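PDB 3VSF: ricin B lectin from Clostridium thermocellum, which probably hydrolyses beta-1,3-galactan from its chain end as a family 43 exo-beta-1,3-galactanase, and carries a ricin-type beta-trefoil module that binds beta-D-galactose. Local coordinates for residues 49-54 with 96-101; 71-76 with 86-91. All blocks are in the same frame, centred on the assembly; numbering follows the deposited sequence.

Interaction 1 of 2, residues 49-54 with 96-101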
ATOM      1  N   LYS A  49      17.075  -3.275  -5.754  1.00 81.48           N
ATOM      2  CA  LYS A  49      18.458  -2.904  -6.026  1.00 82.37           C
ATOM      3  C   LYS A  49      18.542  -1.779  -7.049  1.00 83.39           C
ATOM      4  O   LYS A  49      17.836  -1.791  -8.059  1.00 78.84           O
ATOM      5  CB  LYS A  49      19.262  -4.115  -6.504  1.00 81.77           C
ATOM      6  CG  LYS A  49      19.528  -5.151  -5.426  1.00 78.06           C
ATOM      7  CD  LYS A  49      20.509  -6.204  -5.913  1.00 82.50           C
ATOM      8  CE  LYS A  49      20.891  -7.163  -4.799  1.00 86.56           C
ATOM      9  NZ  LYS A  49      21.909  -8.154  -5.249  1.00 87.31           N
ATOM     10  N   ASP A  50      19.406  -0.806  -6.781  1.00 86.38           N
ATOM     11  CA  ASP A  50      19.614   0.305  -7.700  1.00 86.45           C
ATOM     12  C   ASP A  50      20.338  -0.165  -8.958  1.00 88.58           C
ATOM     13  O   ASP A  50      20.761  -1.318  -9.046  1.00 88.33           O
ATOM     14  CB  ASP A  50      20.396   1.433  -7.021  1.00 87.33           C
ATOM     15  CG  ASP A  50      21.715   0.962  -6.438  1.00 90.01           C
ATOM     16  OD1 ASP A  50      22.357   0.080  -7.044  1.00 90.37           O
ATOM     17  OD2 ASP A  50      22.111   1.477  -5.370  1.00 89.70           O
ATOM     18  N   THR A  51      20.477   0.733  -9.926  1.00 86.48           N
ATOM     19  CA  THR A  51      21.139   0.409 -11.184  1.00 86.64           C
ATOM     20  C   THR A  51      22.564  -0.086 -10.954  1.00 88.77           C
ATOM     21  O   THR A  51      23.087  -0.883 -11.733  1.00 88.88           O
ATOM     22  CB  THR A  51      21.173   1.623 -12.129  1.00 85.76           C
ATOM     23  OG1 THR A  51      21.825   2.720 -11.476  1.00 89.54           O
ATOM     24  CG2 THR A  51      19.762   2.036 -12.515  1.00 86.49           C
ATOM     25  N   SER A  52      23.184   0.389  -9.880  1.00 87.61           N
ATOM     26  CA  SER A  52      24.557   0.016  -9.556  1.00 89.99           C
ATOM     27  C   SER A  52      24.657  -1.447  -9.133  1.00 90.49           C
ATOM     28  O   SER A  52      25.742  -2.028  -9.127  1.00 89.58           O
ATOM     29  CB  SER A  52      25.108   0.916  -8.448  1.00 91.50           C
ATOM     30  OG  SER A  52      25.016   2.284  -8.808  1.00 93.87           O
ATOM     31  N   GLY A  53      23.519  -2.036  -8.780  1.00 88.86           N
ATOM     32  CA  GLY A  53      23.483  -3.415  -8.327  1.00 88.10           C
ATOM     33  C   GLY A  53      23.558  -3.519  -6.816  1.00 89.82           C
ATOM     34  O   GLY A  53      23.813  -4.592  -6.269  1.00 90.24           O
ATOM     35  N   ASN A  54      23.335  -2.397  -6.141  1.00 88.34           N
ATOM     36  CA  ASN A  54      23.376  -2.353  -4.684  1.00 89.21           C
ATOM     37  C   ASN A  54      21.993  -2.195  -4.057  1.00 87.09           C
ATOM     38  O   ASN A  54      21.098  -1.589  -4.644  1.00 83.08           O
ATOM     39  CB  ASN A  54      24.303  -1.234  -4.204  1.00 89.32           C
ATOM     40  CG  ASN A  54      25.769  -1.588  -4.354  1.00 90.85           C
ATOM     41  OD1 ASN A  54      26.463  -1.838  -3.367  1.00 86.71           O
ATOM     42  ND2 ASN A  54      26.248  -1.617  -5.592  1.00 91.89           N
ATOM     43  N   ASN A  96      13.683   1.071 -12.058  1.00 79.68           N
ATOM     44  CA  ASN A  96      15.140   1.163 -12.049  1.00 83.21           C
ATOM     45  C   ASN A  96      15.612   2.450 -11.386  1.00 82.61           C
ATOM     46  O   ASN A  96      15.431   3.541 -11.927  1.00 81.96           O
ATOM     47  CB  ASN A  96      15.699   1.066 -13.469  1.00 82.56           C
ATOM     48  CG  ASN A  96      15.378  -0.256 -14.133  1.00 81.84           C
ATOM     49  OD1 ASN A  96      16.058  -1.259 -13.910  1.00 80.45           O
ATOM     50  ND2 ASN A  96      14.339  -0.267 -14.960  1.00 78.62           N
ATOM     51  N   TRP A  97      16.226   2.318 -10.215  1.00 81.69           N
ATOM     52  CA  TRP A  97      16.602   3.480  -9.417  1.00 83.55           C
ATOM     53  C   TRP A  97      18.097   3.778  -9.453  1.00 86.15           C
ATOM     54  O   TRP A  97      18.926   2.871  -9.407  1.00 85.96           O
ATOM     55  CB  TRP A  97      16.127   3.305  -7.974  1.00 81.43           C
ATOM     56  CG  TRP A  97      14.640   3.291  -7.863  1.00 80.78           C
ATOM     57  CD1 TRP A  97      13.830   2.194  -7.810  1.00 78.77           C
ATOM     58  CD2 TRP A  97      13.777   4.431  -7.815  1.00 80.64           C
ATOM     59  NE1 TRP A  97      12.514   2.583  -7.721  1.00 80.14           N
ATOM     60  CE2 TRP A  97      12.456   3.952  -7.723  1.00 79.80           C
ATOM     61  CE3 TRP A  97      13.994   5.812  -7.834  1.00 81.44           C
ATOM     62  CZ2 TRP A  97      11.358   4.804  -7.651  1.00 78.96           C
ATOM     63  CZ3 TRP A  97      12.903   6.655  -7.764  1.00 81.41           C
ATOM     64  CH2 TRP A  97      11.601   6.149  -7.676  1.00 81.11           C
ATOM     65  N   GLU A  98      18.428   5.062  -9.534  1.00 85.15           N
ATOM     66  CA  GLU A  98      19.816   5.502  -9.576  1.00 87.57           C
ATOM     67  C   GLU A  98      20.212   6.199  -8.278  1.00 86.41           C
ATOM     68  O   GLU A  98      19.486   7.056  -7.774  1.00 86.17           O
ATOM     69  CB  GLU A  98      20.041   6.437 -10.767  1.00 89.09           C
ATOM     70  CG  GLU A  98      21.429   7.054 -10.827  1.00 92.08           C
ATOM     71  CD  GLU A  98      21.607   7.963 -12.028  1.00 97.45           C
ATOM     72  OE1 GLU A  98      20.783   7.881 -12.963  1.00 96.45           O
ATOM     73  OE2 GLU A  98      22.568   8.761 -12.035  1.00 96.56           O
ATOM     74  N   TYR A  99      21.367   5.822  -7.741  1.00 87.07           N
ATOM     75  CA  TYR A  99      21.881   6.423  -6.518  1.00 84.45           C
ATOM     76  C   TYR A  99      22.291   7.870  -6.776  1.00 83.79           C
ATOM     77  O   TYR A  99      22.919   8.172  -7.790  1.00 85.37           O
ATOM     78  CB  TYR A  99      23.079   5.621  -6.007  1.00 84.38           C
ATOM     79  CG  TYR A  99      23.490   5.947  -4.590  1.00 84.25           C
ATOM     80  CD1 TYR A  99      22.651   6.663  -3.747  1.00 83.47           C
ATOM     81  CD2 TYR A  99      24.723   5.541  -4.097  1.00 85.40           C
ATOM     82  CE1 TYR A  99      23.028   6.962  -2.452  1.00 86.07           C
ATOM     83  CE2 TYR A  99      25.108   5.837  -2.805  1.00 84.08           C
ATOM     84  CZ  TYR A  99      24.258   6.547  -1.987  1.00 85.87           C
ATOM     85  OH  TYR A  99      24.641   6.840  -0.699  1.00 85.05           O
ATOM     86  N   ARG A 100      21.932   8.764  -5.859  1.00 83.87           N
ATOM     87  CA  ARG A 100      22.254  10.182  -6.009  1.00 84.07           C
ATOM     88  C   ARG A 100      22.942  10.747  -4.768  1.00 83.80           C
ATOM     89  O   ARG A 100      23.159  11.954  -4.665  1.00 84.17           O
ATOM     90  CB  ARG A 100      20.994  10.990  -6.333  1.00 85.32           C
ATOM     91  CG  ARG A 100      20.300  10.566  -7.618  1.00 84.50           C
ATOM     92  CD  ARG A 100      21.139  10.894  -8.845  1.00 88.09           C
ATOM     93  NE  ARG A 100      20.804  12.199  -9.411  1.00 90.53           N
ATOM     94  CZ  ARG A 100      21.395  12.723 -10.482  1.00 92.37           C
ATOM     95  NH1 ARG A 100      22.358  12.053 -11.102  1.00 92.72           N
ATOM     96  NH2 ARG A 100      21.027  13.913 -10.932  1.00 92.51           N
ATOM     97  N   GLY A 101      23.281   9.868  -3.830  1.00 83.51           N
ATOM     98  CA  GLY A 101      23.986  10.271  -2.627  1.00 83.10           C
ATOM     99  C   GLY A 101      23.065  10.655  -1.486  1.00 84.28           C
ATOM    100  O   GLY A 101      21.847  10.508  -1.581  1.00 83.19           O
TER
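D50 and T51, the first two residues of a type I beta turn from D50 to G53, close around the carbonyl oxygen of W97 beside an outer strand, 98-105, of the first blade of the five-bladed family 43 propeller. The one hydrogen bond between the segments runs from T51 N to W97 O, 2.7 Å, with the donor almost in line with the C=O bond. Beside it, D50 CB lies 3.1 Å from W97 O and T51 CG2 3.3 Å from that same oxygen, so methylene and methyl flank the bond. Threonine suits this exposed turn position because its methyl stands beside its own backbone N and reaches the carbonyl, while OG1 faces CA of E98. The indole of W97 leads away from the turn, meeting W72 edge to face in the blade, and E98 likewise turns its carboxylate elsewhere, to R90. Farther along the strand, the phenol of Y99 runs off toward E102, and only its CB comes near the D50 carboxylate. That carboxylate folds back over its own turn, CG lying between backbone N and carbonyl carbon (chi1 55°). An aspartate is short enough to do this, and glycine suits the last position of the turn, where G53 has a positive phi (94°). N54 N donates to D50 OD1 at 2.8 Å, approaching from 38° above the carboxylate plane.

Interaction 2 of 2, residues 71-76 with 86-91; sequences YWYGEY and VSCYRS
Backbone hydrogen bonds join Y71-Y76 to V86-S91 as antiparallel strands. W72 and Y89 form a hydrogen-bonded pair: W72 N reaches Y89 O at 2.7 Å in the carbonyl plane, and Y89 N returns to W72 O at 2.8 Å. Farther along, G74 N to S87 O is longer, 3.2 Å, and more bent. CA-H...O contacts, such as C88 CA to W72 O, fill in between these bonds.

Sulfur-aromatic contacts mark the face bearing Y71, Y73 and C88. With SG anti to its backbone N (chi1 174°), C88 carries its sulfur between the two tyrosines, 3.5 Å from CE1 of Y73 and obliquely placed to both rings. Cysteine fits here as a small, polarisable group between bulky phenols.

Apolar packing continues on that face, where the R90 chain runs alongside the Y71 ring, its CD 3.7 Å from Y71 CE2, with guanidinium and ring planes 22° apart. Arginine serves two ends at once, its methylenes lying by the phenol while its guanidinium pairs with E98. On the reverse face W72 and Y89 meet mainly through their CB atoms, 4.3 Å apart, and the indole goes on to W325. G74, lacking a side chain, brings none to this face.

Near the other end the S87 hydroxyl packs against the Y76 ring, OG 3.3 Å from CE2, obliquely; this hydroxyl and Y76 OH both bond to E102. The whole is a beta hairpin forming the two middle strands of a four-stranded antiparallel propeller blade.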
ATOM      1  N   TYR A  71      11.631  11.172  -7.479  1.00 77.44           N
ATOM      2  CA  TYR A  71      12.689  11.113  -6.477  1.00 77.00           C
ATOM      3  C   TYR A  71      12.254  10.354  -5.228  1.00 74.72           C
ATOM      4  O   TYR A  71      11.212  10.645  -4.642  1.00 72.26           O
ATOM      5  CB  TYR A  71      13.166  12.520  -6.113  1.00 77.44           C
ATOM      6  CG  TYR A  71      13.855  13.238  -7.252  1.00 81.47           C
ATOM      7  CD1 TYR A  71      13.144  14.077  -8.101  1.00 81.98           C
ATOM      8  CD2 TYR A  71      15.214  13.073  -7.484  1.00 83.34           C
ATOM      9  CE1 TYR A  71      13.768  14.732  -9.146  1.00 85.19           C
ATOM     10  CE2 TYR A  71      15.847  13.725  -8.525  1.00 84.00           C
ATOM     11  CZ  TYR A  71      15.119  14.554  -9.353  1.00 85.62           C
ATOM     12  OH  TYR A  71      15.744  15.205 -10.392  1.00 84.98           O
ATOM     13  N   TRP A  72      13.064   9.379  -4.831  1.00 74.83           N
ATOM     14  CA  TRP A  72      12.767   8.551  -3.670  1.00 75.91           C
ATOM     15  C   TRP A  72      13.738   8.848  -2.531  1.00 74.93           C
ATOM     16  O   TRP A  72      14.929   8.550  -2.621  1.00 74.92           O
ATOM     17  CB  TRP A  72      12.835   7.069  -4.051  1.00 74.75           C
ATOM     18  CG  TRP A  72      12.522   6.127  -2.925  1.00 72.21           C
ATOM     19  CD1 TRP A  72      12.056   6.452  -1.685  1.00 75.32           C
ATOM     20  CD2 TRP A  72      12.660   4.700  -2.939  1.00 71.73           C
ATOM     21  NE1 TRP A  72      11.894   5.317  -0.926  1.00 75.23           N
ATOM     22  CE2 TRP A  72      12.257   4.228  -1.675  1.00 73.54           C
ATOM     23  CE3 TRP A  72      13.084   3.777  -3.900  1.00 74.38           C
ATOM     24  CZ2 TRP A  72      12.266   2.875  -1.345  1.00 76.09           C
ATOM     25  CZ3 TRP A  72      13.091   2.433  -3.571  1.00 74.64           C
ATOM     26  CH2 TRP A  72      12.685   1.995  -2.305  1.00 74.99           C
ATOM     27  N   TYR A  73      13.221   9.439  -1.458  1.00 72.60           N
ATOM     28  CA  TYR A  73      14.037   9.748  -0.292  1.00 73.98           C
ATOM     29  C   TYR A  73      13.788   8.728   0.813  1.00 73.80           C
ATOM     30  O   TYR A  73      12.749   8.070   0.835  1.00 75.31           O
ATOM     31  CB  TYR A  73      13.730  11.155   0.218  1.00 75.12           C
ATOM     32  CG  TYR A  73      13.836  12.231  -0.839  1.00 77.46           C
ATOM     33  CD1 TYR A  73      15.060  12.809  -1.150  1.00 79.03           C
ATOM     34  CD2 TYR A  73      12.712  12.672  -1.525  1.00 76.01           C
ATOM     35  CE1 TYR A  73      15.161  13.793  -2.115  1.00 78.66           C
ATOM     36  CE2 TYR A  73      12.803  13.655  -2.491  1.00 77.36           C
ATOM     37  CZ  TYR A  73      14.030  14.212  -2.781  1.00 79.66           C
ATOM     38  OH  TYR A  73      14.124  15.193  -3.743  1.00 79.92           O
ATOM     39  N   GLY A  74      14.744   8.603   1.727  1.00 73.27           N
ATOM     40  CA  GLY A  74      14.625   7.678   2.839  1.00 72.68           C
ATOM     41  C   GLY A  74      15.844   7.718   3.737  1.00 75.59           C
ATOM     42  O   GLY A  74      16.870   8.290   3.372  1.00 78.87           O
ATOM     43  N   GLU A  75      15.739   7.109   4.913  1.00 74.10           N
ATOM     44  CA  GLU A  75      16.844   7.102   5.865  1.00 75.74           C
ATOM     45  C   GLU A  75      17.322   5.685   6.171  1.00 77.17           C
ATOM     46  O   GLU A  75      16.648   4.710   5.844  1.00 79.42           O
ATOM     47  CB  GLU A  75      16.445   7.825   7.155  1.00 76.39           C
ATOM     48  CG  GLU A  75      15.180   7.292   7.815  1.00 75.69           C
ATOM     49  CD  GLU A  75      15.396   5.970   8.524  1.00 77.47           C
ATOM     50  OE1 GLU A  75      16.532   5.713   8.979  1.00 77.94           O
ATOM     51  OE2 GLU A  75      14.430   5.185   8.621  1.00 76.13           O
ATOM     52  N   TYR A  76      18.491   5.583   6.796  1.00 78.68           N
ATOM     53  CA  TYR A  76      19.059   4.292   7.163  1.00 81.09           C
ATOM     54  C   TYR A  76      20.077   4.440   8.287  1.00 82.18           C
ATOM     55  O   TYR A  76      20.931   5.328   8.251  1.00 83.41           O
ATOM     56  CB  TYR A  76      19.707   3.622   5.950  1.00 84.71           C
ATOM     57  CG  TYR A  76      20.958   4.316   5.456  1.00 85.27           C
ATOM     58  CD1 TYR A  76      22.201   3.707   5.558  1.00 86.06           C
ATOM     59  CD2 TYR A  76      20.894   5.582   4.890  1.00 84.51           C
ATOM     60  CE1 TYR A  76      23.346   4.338   5.108  1.00 88.20           C
ATOM     61  CE2 TYR A  76      22.033   6.223   4.438  1.00 86.50           C
ATOM     62  CZ  TYR A  76      23.258   5.595   4.549  1.00 88.09           C
ATOM     63  OH  TYR A  76      24.394   6.228   4.101  1.00 90.74           O
ATOM     64  N   VAL A  86      20.325  10.450   4.811  1.00 79.39           N
ATOM     65  CA  VAL A  86      19.041  10.397   4.126  1.00 77.15           C
ATOM     66  C   VAL A  86      19.269  10.248   2.627  1.00 80.29           C
ATOM     67  O   VAL A  86      19.483  11.231   1.918  1.00 81.83           O
ATOM     68  CB  VAL A  86      18.199  11.656   4.397  1.00 76.46           C
ATOM     69  CG1 VAL A  86      16.906  11.616   3.595  1.00 75.18           C
ATOM     70  CG2 VAL A  86      17.903  11.785   5.882  1.00 75.95           C
ATOM     71  N   SER A  87      19.227   9.006   2.154  1.00 78.25           N
ATOM     72  CA  SER A  87      19.537   8.699   0.764  1.00 78.84           C
ATOM     73  C   SER A  87      18.511   9.274  -0.207  1.00 75.26           C
ATOM     74  O   SER A  87      17.397   9.624   0.179  1.00 75.63           O
ATOM     75  CB  SER A  87      19.650   7.186   0.568  1.00 80.94           C
ATOM     76  OG  SER A  87      20.578   6.626   1.481  1.00 84.05           O
ATOM     77  N   CYS A  88      18.905   9.368  -1.473  1.00 75.32           N
ATOM     78  CA  CYS A  88      18.024   9.867  -2.520  1.00 75.49           C
ATOM     79  C   CYS A  88      18.234   9.096  -3.816  1.00 79.00           C
ATOM     80  O   CYS A  88      19.342   9.050  -4.350  1.00 80.33           O
ATOM     81  CB  CYS A  88      18.259  11.359  -2.757  1.00 75.61           C
ATOM     82  SG  CYS A  88      17.345  12.034  -4.161  1.00 80.62           S
ATOM     83  N   TYR A  89      17.164   8.489  -4.317  1.00 79.40           N
ATOM     84  CA  TYR A  89      17.229   7.730  -5.560  1.00 77.00           C
ATOM     85  C   TYR A  89      16.344   8.360  -6.630  1.00 78.13           C
ATOM     86  O   TYR A  89      15.253   8.850  -6.339  1.00 78.28           O
ATOM     87  CB  TYR A  89      16.833   6.274  -5.317  1.00 76.82           C
ATOM     88  CG  TYR A  89      17.760   5.541  -4.372  1.00 75.97           C
ATOM     89  CD1 TYR A  89      17.597   5.635  -2.997  1.00 75.22           C
ATOM     90  CD2 TYR A  89      18.797   4.756  -4.857  1.00 77.73           C
ATOM     91  CE1 TYR A  89      18.442   4.968  -2.130  1.00 75.64           C
ATOM     92  CE2 TYR A  89      19.646   4.083  -3.998  1.00 77.93           C
ATOM     93  CZ  TYR A  89      19.464   4.193  -2.636  1.00 77.68           C
ATOM     94  OH  TYR A  89      20.307   3.526  -1.778  1.00 78.24           O
ATOM     95  N   ARG A  90      16.822   8.340  -7.869  1.00 81.19           N
ATOM     96  CA  ARG A  90      16.131   8.992  -8.975  1.00 82.89           C
ATOM     97  C   ARG A  90      15.747   7.985 -10.055  1.00 83.55           C
ATOM     98  O   ARG A  90      16.483   7.033 -10.315  1.00 83.69           O
ATOM     99  CB  ARG A  90      17.021  10.088  -9.565  1.00 83.45           C
ATOM    100  CG  ARG A  90      16.445  10.791 -10.780  1.00 86.80           C
ATOM    101  CD  ARG A  90      17.427  11.816 -11.322  1.00 91.36           C
ATOM    102  NE  ARG A  90      18.715  11.211 -11.656  1.00 94.90           N
ATOM    103  CZ  ARG A  90      19.321  11.339 -12.832  1.00 96.39           C
ATOM    104  NH1 ARG A  90      18.761  12.058 -13.795  1.00 95.09           N
ATOM    105  NH2 ARG A  90      20.491  10.751 -13.043  1.00 94.28           N
ATOM    106  N   SER A  91      14.593   8.197 -10.683  1.00 81.62           N
ATOM    107  CA  SER A  91      14.121   7.297 -11.730  1.00 83.72           C
ATOM    108  C   SER A  91      12.986   7.898 -12.556  1.00 84.01           C
ATOM    109  O   SER A  91      12.277   8.794 -12.099  1.00 82.51           O
ATOM    110  CB  SER A  91      13.669   5.966 -11.125  1.00 81.64           C
ATOM    111  OG  SER A  91      13.173   5.095 -12.126  1.00 82.37           O
TER

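Interactions 1 and 2 lie in one blade, their centres 10 Å apart, and the hairpin of interaction 2 falls within the chain loop that interaction 1 closes. Strand 83-91 pairs with strand 98-105, an outer strand of the blade, and the turn in 49-54 rests beside the residues leading into it. The two contacts also touch directly: E98 OE1 and R90 NH2 form a salt bridge of 2.9 Å, N96 O and S91 OG are probably hydrogen-bonded at 2.7 Å, and W97 CE3 packs 3.3 Å from S91 CB. Both are away from the galactose-binding residues D422, D425, N440 and N444, which belong to the beta-trefoil part of the chain.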